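Local coordinates for transcriptional activator ToxR (Vibrio vulnificus, PDB 6UTC), which is a transmembrane transcriptional activator whose periplasmic domain interacts with ToxS and bile salts, probably as a sensor of the environment, at residues I43-C46 / V47-A51; I78-L81 / P82-N85; V27-P30 / L31-P35; Q37-M40 / P41-R44. One frame throughout, in Å; residues are numbered along the deposited sequence. Where two conformers were deposited one is given.

Followed from the N terminus, the contacts follow one another as 3, 4, 1 and 2, with 4 and 1 overlapping, and none encloses another. Contact 3 closes the turn at the end of strand 25-30, contact 4 starts helix 40-52, and contact 1 continues along it, sharing Ile-43 and Arg-44 with contact 4. These three lie on the strand-to-helix half of the beta-alpha-beta unit that ends in strand 62-67, and Val-27 of contact 3 packs on Ile-43 of contacts 1 and 4. Contact 2 closes the connection between strands 72-78 and 88-93. It meets contact 1 through a hydrogen bond between Tyr-50 and His-79, but lies about 24 Å from contact 4, centre to centre.

Contact 1. Residues I43-C46 / V47-A51; sequences IRQC and VNKYA
Ile-43 sets CG2 anti to its backbone N, while Val-47 turns CG1 that way (chi1 173°) and keeps CG2 beside its own N; the two branches Ile-43 CG2 and Val-47 CG2 therefore meet, 4.2 Å apart. The pair lies one turn apart in helix 40-52, the helix of a beta-alpha-beta unit, on the side that packs against Val-25 and Val-27 of strand 25-30 and Leu-73 and Tyr-77 of strand 72-78. Four successive i to i+4 bonds hold the turns, from Val-47 N to Ile-43 O at 2.9 Å through to Tyr-50 N to Cys-46 O at 2.8 Å. Cys-46 turns SG anti to its N (chi1 -166°), where a disulfide with Cys-103 ties this turn covalently to the C-terminal end of the chain, while Tyr-50 OH is hydrogen-bonded to His-79 NE2 and the Tyr-50 ring stacks with Tyr-77 and His-54. On the more open side, Gln-45 and Lys-49 run alongside each other in the same direction. Lys-49 NZ pairs with Glu-52 in a salt bridge; lower down the chain, Lys-49 CG lies 3.2 Å from Gln-45 O, and Lys-49 CD 3.7 Å from Gln-45 NE2.

Contact 2. Residues I78-L81 / P82-N85; sequences IHTL and PHSN
Thr-80 and Leu-81 offer their carbonyl oxygens to residues three positions on, and these hydrogen bonds shape the turn. His-83 N donates to Thr-80 O at 2.8 Å, a bent bond (139° at the hydrogen) that arrives well above the carbonyl plane. Leu-81 O is gripped twice by Ser-84. The Ser-84 backbone N lies 3.0 Å from Leu-81 O and also comes from above the plane, whereas Ser-84 OG lies 2.8 Å from Leu-81 O, in the carbonyl plane and on a lone pair. Ser-84 was modelled in two conformers, so the hydroxyl bond belongs to the conformer described and need not hold in the other. The i to i+3 spacing is that of a 3-10 helix, and this short 3-10 segment lies within the connection between the antiparallel neighbours, strands 72-78 and 88-93.

Among side-chain contacts, Thr-80 and His-83 lie side by side and point the same way. Thr-80 OG1 sits between its backbone N and carbonyl carbon (chi1 64°), which brings it to the edge of the His-83 ring, in the ring plane, 3.4 Å from His-83 CD2. The same hydroxyl meets the Pro-82 ring, which crosses the Thr-80 side chain at about a right angle, with Thr-80 OG1 3.6 Å from Pro-82 CD.

His-79 reaches the turn through its CB, 3.3 Å from His-83 O. Its imidazole is engaged outward, NE2 being held by Tyr-50 of helix 40-52 and the ring meeting that of His-54 at about 45°, while its backbone N bonds Asn-87 OD1.

Contact 3. Residues V27-P30 / L31-P35; sequences VLTP and LNHPP
The imidazole of His-33, which Thr-29 OG1 approaches obliquely from across the turn, carries Pro-34 CD over one face, 3.2 Å above the ring plane and offset toward the rim. At the ring's edge, His-33 ND1 donates to Pro-34 O at 2.8 Å, nearly in the ring plane and on a lone pair of the carbonyl. His-33 NE2 takes the amide of Gly-67, so both nitrogens are used and the ring's rotation is fixed; the pattern is consistent with a neutral ring protonated on ND1.

Thr-29 holds OG1 anti to its backbone N (chi1 -167°), 3.3 Å from His-33 CB and equally close to CG. The hydroxyl itself is hydrogen-bonded to Ala-65 O, and the Thr-29 side chain crosses that of His-33 at about a right angle. Pro-30, by contrast, runs alongside His-33, with Pro-30 CD 4.0 Å from His-33 CB. A type I beta turn from Pro-30 to His-33 brings them together, closed by His-33 N to Pro-30 O at 2.9 Å.

The turn ends strand 25-30, which lies between antiparallel strand 16-22 and parallel strand 62-67. Arg-17 of the former reaches His-33 O, while the chain beyond runs on toward helix 40-52.

Contact 4. Residues Q37-M40 / P41-R44; sequences QAWM and PSIR. With SO4 (sulfate ion), chain B.
The backbone passes from a 3-10 turn at 37-39 straight into helix 40-52, whose first i to i+4 bonds run from Ile-43 N to Trp-39 O at 2.9 Å and from Arg-44 N to Met-40 O at 2.8 Å. A water extends the pattern at the helix start, donating to Ala-38 O and accepting from Ser-42 N.

Met-40 and Arg-44 cross at about a right angle. Arg-44 runs extended from CG to NE and then lays one guanidinium face over Met-40 CB, which stands 3.5 Å above the plane, toward its rim; NH2 is salt-bridged to Glu-20. The first two torsions of Met-40 (chi2 -54°) bring SD to 3.9 Å from Ile-43 CD1, and the third (chi3 -51°) turns the methyl toward the arginine chain, Met-40 CE lying 4.0 Å from Arg-44 NE. Ile-43 CD1 is also 3.9 Å from Trp-39 CB, so one methyl touches both Trp-39 and Met-40. Trp-39 is itself buried, its side chain touching Leu-73 of strand 72-78 and Ile-92 of strand 88-93 and its NE1 bonded to Gly-68 O.

At the start of the 3-10 turn, Gln-37 N donates to sulfate O3 at 3.0 Å. The ion, probably from the crystallisation liquor, is also held by Leu-36 N and Arg-17.

Pro-41, whose nitrogen has no hydrogen to give, sits where a first-turn residue needs none. Proline in the first turn is a common way to begin a helix, here the one in the beta-alpha-beta crossover from strand 25-30 to strand 62-67.

Contact 1. Residues I43-C46 / V47-A51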
ATOM      1  N   ILE A  43       6.519  -2.916  -1.424  1.00 12.11           N
ATOM      2  CA  ILE A  43       5.512  -2.137  -0.711  1.00 12.19           C
ATOM      3  C   ILE A  43       6.144  -0.907  -0.080  1.00 13.17           C
ATOM      4  O   ILE A  43       5.586   0.191  -0.145  1.00 13.42           O
ATOM      5  CB  ILE A  43       4.777  -3.006   0.328  1.00 12.94           C
ATOM      6  CG1 ILE A  43       3.942  -4.093  -0.353  1.00 13.89           C
ATOM      7  CG2 ILE A  43       3.869  -2.130   1.189  1.00 15.62           C
ATOM      8  CD1 ILE A  43       3.410  -5.123   0.627  1.00 14.88           C
ATOM      9  N   ARG A  44       7.317  -1.070   0.543  1.00 12.59           N
ATOM     10  CA  ARG A  44       7.971   0.071   1.178  1.00 13.06           C
ATOM     11  C   ARG A  44       8.312   1.151   0.164  1.00 12.57           C
ATOM     12  O   ARG A  44       8.136   2.344   0.432  1.00 14.49           O
ATOM     13  CB  ARG A  44       9.227  -0.381   1.928  1.00 13.70           C
ATOM     14  CG  ARG A  44       8.931  -1.223   3.163  1.00 13.76           C
ATOM     15  CD  ARG A  44      10.214  -1.775   3.745  1.00 16.73           C
ATOM     16  NE  ARG A  44       9.953  -2.828   4.726  1.00 16.34           N
ATOM     17  CZ  ARG A  44      10.479  -4.041   4.675  1.00 18.35           C
ATOM     18  NH1 ARG A  44      11.324  -4.385   3.706  1.00 17.07           N
ATOM     19  NH2 ARG A  44      10.154  -4.929   5.606  1.00 17.97           N
ATOM     20  N   GLN A  45       8.804   0.755  -1.007  1.00 12.94           N
ATOM     21  CA  GLN A  45       9.102   1.745  -2.032  1.00 12.96           C
ATOM     22  C   GLN A  45       7.836   2.444  -2.491  1.00 14.58           C
ATOM     23  O   GLN A  45       7.824   3.666  -2.676  1.00 15.94           O
ATOM     24  CB  GLN A  45       9.811   1.095  -3.217  1.00 13.61           C
ATOM     25  CG  GLN A  45      10.130   2.080  -4.348  1.00 13.59           C
ATOM     26  CD  GLN A  45      11.275   3.019  -4.009  1.00 18.61           C
ATOM     27  OE1 GLN A  45      11.761   3.053  -2.872  1.00 21.43           O
ATOM     28  NE2 GLN A  45      11.722   3.783  -4.999  1.00 18.54           N
ATOM     29  N   CYS A  46       6.757   1.685  -2.666  1.00 13.86           N
ATOM     30  CA  CYS A  46       5.490   2.266  -3.093  1.00 13.85           C
ATOM     31  C   CYS A  46       4.976   3.278  -2.074  1.00 14.93           C
ATOM     32  O   CYS A  46       4.574   4.387  -2.435  1.00 15.78           O
ATOM     33  CB  CYS A  46       4.474   1.151  -3.323  1.00 13.88           C
ATOM     34  SG  CYS A  46       2.991   1.679  -4.218  1.00 16.77           S
ATOM     35  N   VAL A  47       5.014   2.923  -0.792  1.00 14.23           N
ATOM     36  CA  VAL A  47       4.590   3.856   0.248  1.00 14.42           C
ATOM     37  C   VAL A  47       5.479   5.094   0.250  1.00 17.91           C
ATOM     38  O   VAL A  47       4.992   6.225   0.381  1.00 19.91           O
ATOM     39  CB  VAL A  47       4.557   3.142   1.609  1.00 15.69           C
ATOM     40  CG1 VAL A  47       4.283   4.134   2.752  1.00 19.79           C
ATOM     41  CG2 VAL A  47       3.507   2.020   1.579  1.00 16.94           C
ATOM     42  N   ASN A  48       6.794   4.902   0.090  1.00 18.65           N
ATOM     43  CA  ASN A  48       7.722   6.034  -0.009  1.00 20.34           C
ATOM     44  C   ASN A  48       7.322   6.983  -1.134  1.00 24.69           C
ATOM     45  O   ASN A  48       7.249   8.203  -0.942  1.00 23.05           O
ATOM     46  CB  ASN A  48       9.135   5.490  -0.260  1.00 19.13           C
ATOM     47  CG  ASN A  48      10.161   6.586  -0.591  1.00 25.51           C
ATOM     48  OD1 ASN A  48      10.196   7.119  -1.706  1.00 30.61           O
ATOM     49  ND2 ASN A  48      11.011   6.897   0.371  1.00 27.09           N
ATOM     50  N   LYS A  49       7.077   6.442  -2.327  1.00 19.89           N
ATOM     51  CA  LYS A  49       6.765   7.294  -3.468  1.00 20.50           C
ATOM     52  C   LYS A  49       5.389   7.929  -3.322  1.00 23.94           C
ATOM     53  O   LYS A  49       5.184   9.084  -3.721  1.00 22.95           O
ATOM     54  CB  LYS A  49       6.861   6.503  -4.770  1.00 21.59           C
ATOM     55  CG  LYS A  49       8.186   5.798  -4.968  1.00 24.01           C
ATOM     56  CD  LYS A  49       9.377   6.692  -4.696  1.00 37.56           C
ATOM     57  CE  LYS A  49       9.571   7.714  -5.787  1.00 32.49           C
ATOM     58  NZ  LYS A  49      10.853   8.461  -5.589  1.00 38.39           N
ATOM     59  N   TYR A  50       4.438   7.200  -2.735  1.00 20.81           N
ATOM     60  CA  TYR A  50       3.101   7.750  -2.563  1.00 20.35           C
ATOM     61  C   TYR A  50       3.128   8.919  -1.602  1.00 21.65           C
ATOM     62  O   TYR A  50       2.420   9.915  -1.801  1.00 21.77           O
ATOM     63  CB  TYR A  50       2.180   6.652  -2.056  1.00 18.64           C
ATOM     64  CG  TYR A  50       0.712   6.998  -2.109  1.00 15.79           C
ATOM     65  CD1 TYR A  50      -0.011   6.824  -3.278  1.00 20.25           C
ATOM     66  CD2 TYR A  50       0.047   7.474  -0.993  1.00 14.96           C
ATOM     67  CE1 TYR A  50      -1.358   7.124  -3.344  1.00 17.60           C
ATOM     68  CE2 TYR A  50      -1.311   7.776  -1.048  1.00 16.17           C
ATOM     69  CZ  TYR A  50      -1.999   7.591  -2.229  1.00 17.31           C
ATOM     70  OH  TYR A  50      -3.349   7.876  -2.314  1.00 18.93           O
ATOM     71  N   ALA A  51       3.965   8.828  -0.575  1.00 20.02           N
ATOM     72  CA  ALA A  51       4.129   9.946   0.344  1.00 24.57           C
ATOM     73  C   ALA A  51       4.598  11.218  -0.358  1.00 26.78           C
ATOM     74  O   ALA A  51       4.308  12.317   0.125  1.00 24.54           O
ATOM     75  CB  ALA A  51       5.091   9.543   1.458  1.00 23.84           C
TER

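Contact 2. Residues I78-L81 / P82-N85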
ATOM      1  N   ILE A  78      -5.812   4.207   1.842  0.52 12.25           N
ATOM      2  CA  ILE A  78      -6.974   4.781   2.501  0.52 12.74           C
ATOM      3  C   ILE A  78      -6.535   6.031   3.243  0.52 13.76           C
ATOM      4  O   ILE A  78      -5.547   6.010   3.992  0.52 12.28           O
ATOM      5  CB  ILE A  78      -7.645   3.762   3.436  0.52 12.96           C
ATOM      6  CG1 ILE A  78      -8.167   2.578   2.613  0.52 15.51           C
ATOM      7  CG2 ILE A  78      -8.775   4.426   4.220  0.52 14.62           C
ATOM      8  CD1 ILE A  78      -8.549   1.359   3.428  0.52 16.71           C
ATOM      9  N   HIS A  79      -7.246   7.117   3.001  1.00 13.02           N
ATOM     10  CA  HIS A  79      -6.971   8.404   3.622  1.00 14.23           C
ATOM     11  C   HIS A  79      -7.972   8.686   4.736  1.00 13.05           C
ATOM     12  O   HIS A  79      -8.942   7.958   4.942  1.00 14.58           O
ATOM     13  CB  HIS A  79      -7.005   9.493   2.549  1.00 13.38           C
ATOM     14  CG  HIS A  79      -5.895   9.370   1.559  1.00 13.72           C
ATOM     15  ND1 HIS A  79      -4.781  10.182   1.582  1.00 15.86           N
ATOM     16  CD2 HIS A  79      -5.701   8.493   0.547  1.00 14.38           C
ATOM     17  CE1 HIS A  79      -3.956   9.813   0.618  1.00 17.15           C
ATOM     18  NE2 HIS A  79      -4.486   8.788  -0.020  1.00 15.17           N
ATOM     19  N   THR A  80      -7.722   9.767   5.472  1.00 16.26           N
ATOM     20  CA  THR A  80      -8.748  10.244   6.383  1.00 16.43           C
ATOM     21  C   THR A  80      -9.997  10.599   5.579  1.00 17.12           C
ATOM     22  O   THR A  80      -9.930  10.890   4.381  1.00 15.83           O
ATOM     23  CB  THR A  80      -8.256  11.481   7.142  1.00 18.21           C
ATOM     24  OG1 THR A  80      -8.023  12.541   6.215  1.00 19.62           O
ATOM     25  CG2 THR A  80      -6.974  11.181   7.924  1.00 20.61           C
ATOM     26  N   LEU A  81     -11.153  10.552   6.241  1.00 17.17           N
ATOM     27  CA  LEU A  81     -12.405  10.824   5.535  1.00 18.43           C
ATOM     28  C   LEU A  81     -12.420  12.161   4.795  1.00 18.08           C
ATOM     29  O   LEU A  81     -12.871  12.189   3.638  1.00 18.21           O
ATOM     30  CB  LEU A  81     -13.611  10.632   6.467  1.00 22.91           C
ATOM     31  CG  LEU A  81     -13.904   9.158   6.765  1.00 24.76           C
ATOM     32  CD1 LEU A  81     -14.873   9.033   7.926  1.00 31.69           C
ATOM     33  CD2 LEU A  81     -14.445   8.444   5.527  1.00 24.15           C
ATOM     34  N   PRO A  82     -11.941  13.272   5.358  1.00 17.44           N
ATOM     35  CA  PRO A  82     -11.926  14.521   4.579  1.00 18.97           C
ATOM     36  C   PRO A  82     -11.074  14.445   3.337  1.00 18.26           C
ATOM     37  O   PRO A  82     -11.237  15.280   2.437  1.00 21.39           O
ATOM     38  CB  PRO A  82     -11.365  15.557   5.564  1.00 21.99           C
ATOM     39  CG  PRO A  82     -11.556  14.957   6.900  1.00 22.60           C
ATOM     40  CD  PRO A  82     -11.450  13.479   6.730  1.00 17.72           C
ATOM     41  N   HIS A  83     -10.146  13.492   3.264  1.00 16.60           N
ATOM     42  CA  HIS A  83      -9.294  13.329   2.096  1.00 16.97           C
ATOM     43  C   HIS A  83      -9.588  12.035   1.351  1.00 14.12           C
ATOM     44  O   HIS A  83      -8.746  11.555   0.582  1.00 15.18           O
ATOM     45  CB  HIS A  83      -7.823  13.455   2.483  1.00 18.58           C
ATOM     46  CG  HIS A  83      -7.477  14.812   3.003  1.00 21.71           C
ATOM     47  ND1 HIS A  83      -7.368  15.913   2.181  1.00 30.34           N
ATOM     48  CD2 HIS A  83      -7.262  15.257   4.263  1.00 25.21           C
ATOM     49  CE1 HIS A  83      -7.079  16.975   2.912  1.00 30.81           C
ATOM     50  NE2 HIS A  83      -7.007  16.604   4.177  1.00 28.79           N
ATOM     51  N   SER A  84     -10.781  11.481   1.533  0.69 14.37           N
ATOM     52  CA  SER A  84     -11.100  10.210   0.900  0.69 13.54           C
ATOM     53  C   SER A  84     -11.212  10.303  -0.613  0.69 15.00           C
ATOM     54  O   SER A  84     -11.225   9.259  -1.271  0.69 13.45           O
ATOM     55  CB  SER A  84     -12.374   9.621   1.499  0.69 16.72           C
ATOM     56  OG  SER A  84     -13.448  10.547   1.442  0.69 15.06           O
ATOM     57  N   ASN A  85     -11.290  11.507  -1.189  1.00 14.42           N
ATOM     58  CA  ASN A  85     -11.210  11.595  -2.640  1.00 14.82           C
ATOM     59  C   ASN A  85      -9.839  11.198  -3.170  1.00 15.16           C
ATOM     60  O   ASN A  85      -9.696  10.976  -4.379  1.00 16.79           O
ATOM     61  CB  ASN A  85     -11.639  12.973  -3.159  1.00 17.97           C
ATOM     62  CG  ASN A  85     -10.695  14.077  -2.752  1.00 21.38           C
ATOM     63  OD1 ASN A  85     -10.011  13.992  -1.735  1.00 25.22           O
ATOM     64  ND2 ASN A  85     -10.666  15.142  -3.541  1.00 36.46           N
TER

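Contact 3. Residues V27-P30 / L31-P35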
ATOM      1  N   VAL A  27       0.522  -0.767   7.064  1.00 13.23           N
ATOM      2  CA  VAL A  27       0.374  -1.720   5.971  1.00 14.11           C
ATOM      3  C   VAL A  27      -0.351  -2.931   6.534  1.00 13.58           C
ATOM      4  O   VAL A  27       0.195  -3.652   7.368  1.00 13.72           O
ATOM      5  CB  VAL A  27       1.722  -2.105   5.357  1.00 15.45           C
ATOM      6  CG1 VAL A  27       1.509  -3.099   4.225  1.00 17.44           C
ATOM      7  CG2 VAL A  27       2.449  -0.857   4.868  1.00 16.74           C
ATOM      8  N   LEU A  28      -1.572  -3.144   6.071  1.00 12.51           N
ATOM      9  CA  LEU A  28      -2.485  -4.136   6.619  1.00 12.83           C
ATOM     10  C   LEU A  28      -2.842  -5.161   5.561  1.00 12.68           C
ATOM     11  O   LEU A  28      -2.789  -4.876   4.363  1.00 14.03           O
ATOM     12  CB  LEU A  28      -3.788  -3.470   7.056  1.00 14.03           C
ATOM     13  CG  LEU A  28      -3.677  -2.376   8.107  1.00 14.23           C
ATOM     14  CD1 LEU A  28      -4.999  -1.625   8.204  1.00 16.79           C
ATOM     15  CD2 LEU A  28      -3.306  -2.984   9.447  1.00 15.78           C
ATOM     16  N   THR A  29      -3.213  -6.356   6.013  1.00 12.35           N
ATOM     17  CA  THR A  29      -3.765  -7.365   5.121  1.00 12.92           C
ATOM     18  C   THR A  29      -4.850  -8.098   5.893  1.00 12.43           C
ATOM     19  O   THR A  29      -4.807  -8.127   7.126  1.00 13.23           O
ATOM     20  CB  THR A  29      -2.668  -8.317   4.601  1.00 14.31           C
ATOM     21  OG1 THR A  29      -3.164  -9.101   3.514  1.00 14.10           O
ATOM     22  CG2 THR A  29      -2.157  -9.255   5.670  1.00 12.70           C
ATOM     23  N   PRO A  30      -5.852  -8.660   5.218  1.00 13.47           N
ATOM     24  CA  PRO A  30      -6.870  -9.419   5.950  1.00 14.45           C
ATOM     25  C   PRO A  30      -6.228 -10.498   6.817  1.00 13.78           C
ATOM     26  O   PRO A  30      -5.193 -11.075   6.471  1.00 13.96           O
ATOM     27  CB  PRO A  30      -7.739 -10.015   4.834  1.00 15.07           C
ATOM     28  CG  PRO A  30      -7.602  -9.030   3.713  1.00 15.42           C
ATOM     29  CD  PRO A  30      -6.153  -8.597   3.775  1.00 14.10           C
ATOM     30  N   LEU A  31      -6.866 -10.763   7.964  1.00 15.15           N
ATOM     31  CA  LEU A  31      -6.299 -11.623   9.006  1.00 14.71           C
ATOM     32  C   LEU A  31      -5.705 -12.902   8.444  1.00 13.68           C
ATOM     33  O   LEU A  31      -4.571 -13.275   8.765  1.00 14.99           O
ATOM     34  CB  LEU A  31      -7.381 -11.982  10.025  1.00 17.89           C
ATOM     35  CG  LEU A  31      -6.944 -12.986  11.093  1.00 19.36           C
ATOM     36  CD1 LEU A  31      -5.851 -12.394  11.971  1.00 20.73           C
ATOM     37  CD2 LEU A  31      -8.142 -13.398  11.933  1.00 20.91           C
ATOM     38  N   ASN A  32      -6.468 -13.601   7.615  1.00 14.13           N
ATOM     39  CA  ASN A  32      -6.029 -14.895   7.133  1.00 14.31           C
ATOM     40  C   ASN A  32      -5.507 -14.867   5.706  1.00 13.41           C
ATOM     41  O   ASN A  32      -5.332 -15.929   5.099  1.00 15.15           O
ATOM     42  CB  ASN A  32      -7.128 -15.933   7.334  1.00 18.20           C
ATOM     43  CG  ASN A  32      -7.323 -16.268   8.798  1.00 18.97           C
ATOM     44  OD1 ASN A  32      -6.367 -16.619   9.479  1.00 24.46           O
ATOM     45  ND2 ASN A  32      -8.529 -16.104   9.288  1.00 24.17           N
ATOM     46  N   HIS A  33      -5.231 -13.684   5.166  1.00 13.32           N
ATOM     47  CA  HIS A  33      -4.638 -13.614   3.847  1.00 13.32           C
ATOM     48  C   HIS A  33      -3.302 -14.360   3.842  1.00 13.26           C
ATOM     49  O   HIS A  33      -2.574 -14.350   4.831  1.00 13.71           O
ATOM     50  CB  HIS A  33      -4.422 -12.150   3.476  1.00 12.48           C
ATOM     51  CG  HIS A  33      -4.075 -11.946   2.043  1.00 12.93           C
ATOM     52  ND1 HIS A  33      -2.800 -12.123   1.546  1.00 12.36           N
ATOM     53  CD2 HIS A  33      -4.844 -11.578   0.990  1.00 13.32           C
ATOM     54  CE1 HIS A  33      -2.803 -11.893   0.244  1.00 12.50           C
ATOM     55  NE2 HIS A  33      -4.032 -11.557  -0.118  1.00 12.85           N
ATOM     56  N   PRO A  34      -2.946 -14.990   2.727  1.00 13.16           N
ATOM     57  CA  PRO A  34      -1.661 -15.694   2.642  1.00 13.45           C
ATOM     58  C   PRO A  34      -0.484 -14.751   2.827  1.00 15.17           C
ATOM     59  O   PRO A  34      -0.627 -13.514   2.754  1.00 15.30           O
ATOM     60  CB  PRO A  34      -1.681 -16.272   1.214  1.00 15.67           C
ATOM     61  CG  PRO A  34      -3.133 -16.382   0.858  1.00 18.95           C
ATOM     62  CD  PRO A  34      -3.777 -15.202   1.529  1.00 14.61           C
ATOM     63  N   PRO A  35       0.717 -15.295   3.025  1.00 17.17           N
ATOM     64  CA  PRO A  35       1.874 -14.455   3.354  1.00 18.01           C
ATOM     65  C   PRO A  35       2.235 -13.478   2.241  1.00 15.89           C
ATOM     66  O   PRO A  35       2.118 -13.775   1.053  1.00 17.01           O
ATOM     67  CB  PRO A  35       2.996 -15.474   3.591  1.00 19.49           C
ATOM     68  CG  PRO A  35       2.286 -16.769   3.888  1.00 23.59           C
ATOM     69  CD  PRO A  35       1.051 -16.734   3.070  1.00 19.91           C
TER

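Contact 4. Residues Q37-M40 / P41-R44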
ATOM      1  N   GLN A  37       5.230 -11.311   2.965  1.00 19.34           N
ATOM      2  CA  GLN A  37       6.545 -10.794   3.349  1.00 24.66           C
ATOM      3  C   GLN A  37       7.456 -10.534   2.146  1.00 22.34           C
ATOM      4  O   GLN A  37       8.199  -9.543   2.123  1.00 21.29           O
ATOM      5  CB  GLN A  37       7.206 -11.754   4.351  1.00 28.80           C
ATOM      6  CG  GLN A  37       8.617 -11.360   4.771  1.00 31.84           C
ATOM      7  CD  GLN A  37       8.677  -9.996   5.429  1.00 39.39           C
ATOM      8  OE1 GLN A  37       7.787  -9.619   6.191  1.00 43.65           O
ATOM      9  NE2 GLN A  37       9.732  -9.242   5.130  1.00 41.17           N
ATOM     10  N   ALA A  38       7.396 -11.388   1.127  1.00 20.44           N
ATOM     11  CA  ALA A  38       8.263 -11.226  -0.036  1.00 22.78           C
ATOM     12  C   ALA A  38       8.021  -9.914  -0.779  1.00 20.30           C
ATOM     13  O   ALA A  38       8.905  -9.444  -1.503  1.00 21.91           O
ATOM     14  CB  ALA A  38       8.084 -12.395  -1.004  1.00 24.03           C
ATOM     15  N   TRP A  39       6.845  -9.324  -0.635  1.00 17.22           N
ATOM     16  CA  TRP A  39       6.535  -8.071  -1.303  1.00 16.13           C
ATOM     17  C   TRP A  39       6.975  -6.852  -0.515  1.00 15.60           C
ATOM     18  O   TRP A  39       6.845  -5.737  -1.020  1.00 13.84           O
ATOM     19  CB  TRP A  39       5.027  -7.973  -1.540  1.00 15.32           C
ATOM     20  CG  TRP A  39       4.527  -8.880  -2.618  1.00 14.34           C
ATOM     21  CD1 TRP A  39       4.076 -10.169  -2.476  1.00 13.99           C
ATOM     22  CD2 TRP A  39       4.404  -8.563  -4.004  1.00 13.47           C
ATOM     23  NE1 TRP A  39       3.692 -10.668  -3.699  1.00 15.39           N
ATOM     24  CE2 TRP A  39       3.868  -9.696  -4.651  1.00 15.12           C
ATOM     25  CE3 TRP A  39       4.687  -7.425  -4.765  1.00 14.82           C
ATOM     26  CZ2 TRP A  39       3.620  -9.729  -6.018  1.00 16.54           C
ATOM     27  CZ3 TRP A  39       4.439  -7.455  -6.132  1.00 16.57           C
ATOM     28  CH2 TRP A  39       3.903  -8.601  -6.740  1.00 17.03           C
ATOM     29  N   MET A  40       7.491  -7.023   0.699  1.00 15.07           N
ATOM     30  CA  MET A  40       7.720  -5.852   1.538  1.00 17.14           C
ATOM     31  C   MET A  40       8.664  -4.818   0.938  1.00 15.56           C
ATOM     32  O   MET A  40       8.354  -3.626   1.053  1.00 14.29           O
ATOM     33  CB  MET A  40       8.070  -6.228   2.985  1.00 18.96           C
ATOM     34  CG  MET A  40       6.875  -6.719   3.817  1.00 23.99           C
ATOM     35  SD  MET A  40       5.430  -5.609   3.888  1.00 23.93           S
ATOM     36  CE  MET A  40       6.162  -4.048   4.372  1.00 26.50           C
ATOM     37  N   PRO A  41       9.791  -5.167   0.307  1.00 15.52           N
ATOM     38  CA  PRO A  41      10.622  -4.104  -0.272  1.00 14.92           C
ATOM     39  C   PRO A  41       9.888  -3.294  -1.323  1.00 13.17           C
ATOM     40  O   PRO A  41      10.053  -2.068  -1.383  1.00 12.85           O
ATOM     41  CB  PRO A  41      11.830  -4.867  -0.829  1.00 16.77           C
ATOM     42  CG  PRO A  41      11.915  -6.064   0.024  1.00 19.74           C
ATOM     43  CD  PRO A  41      10.484  -6.467   0.266  1.00 17.85           C
ATOM     44  N   SER A  42       9.052  -3.950  -2.137  1.00 13.78           N
ATOM     45  CA  SER A  42       8.245  -3.228  -3.115  1.00 13.96           C
ATOM     46  C   SER A  42       7.200  -2.368  -2.435  1.00 12.92           C
ATOM     47  O   SER A  42       6.986  -1.223  -2.840  1.00 13.18           O
ATOM     48  CB  SER A  42       7.527  -4.199  -4.045  1.00 15.06           C
ATOM     49  OG  SER A  42       8.448  -4.977  -4.781  1.00 19.59           O
ATOM     50  N   ILE A  43       6.519  -2.916  -1.424  1.00 12.11           N
ATOM     51  CA  ILE A  43       5.512  -2.137  -0.711  1.00 12.19           C
ATOM     52  C   ILE A  43       6.144  -0.907  -0.080  1.00 13.17           C
ATOM     53  O   ILE A  43       5.586   0.191  -0.145  1.00 13.42           O
ATOM     54  CB  ILE A  43       4.777  -3.006   0.328  1.00 12.94           C
ATOM     55  CG1 ILE A  43       3.942  -4.093  -0.353  1.00 13.89           C
ATOM     56  CG2 ILE A  43       3.869  -2.130   1.189  1.00 15.62           C
ATOM     57  CD1 ILE A  43       3.410  -5.123   0.627  1.00 14.88           C
ATOM     58  N   ARG A  44       7.317  -1.070   0.543  1.00 12.59           N
ATOM     59  CA  ARG A  44       7.971   0.071   1.178  1.00 13.06           C
ATOM     60  C   ARG A  44       8.312   1.151   0.164  1.00 12.57           C
ATOM     61  O   ARG A  44       8.136   2.344   0.432  1.00 14.49           O
ATOM     62  CB  ARG A  44       9.227  -0.381   1.928  1.00 13.70           C
ATOM     63  CG  ARG A  44       8.931  -1.223   3.163  1.00 13.76           C
ATOM     64  CD  ARG A  44      10.214  -1.775   3.745  1.00 16.73           C
ATOM     65  NE  ARG A  44       9.953  -2.828   4.726  1.00 16.34           N
ATOM     66  CZ  ARG A  44      10.479  -4.041   4.675  1.00 18.35           C
ATOM     67  NH1 ARG A  44      11.324  -4.385   3.706  1.00 17.07           N
ATOM     68  NH2 ARG A  44      10.154  -4.929   5.606  1.00 17.97           N
TER
HETATM   69  S   SO4 B 301       3.099 -12.504   6.325  1.00 21.94           S
HETATM   70  O1  SO4 B 301       2.741 -13.825   6.834  1.00 28.16           O
HETATM   71  O2  SO4 B 301       1.997 -11.962   5.536  1.00 20.42           O
HETATM   72  O3  SO4 B 301       4.262 -12.658   5.442  1.00 24.37           O
HETATM   73  O4  SO4 B 301       3.416 -11.629   7.447  1.00 26.44           O
HETATM   74  O   HOH W   1       9.460  -6.908  -3.005  1.00 18.49           O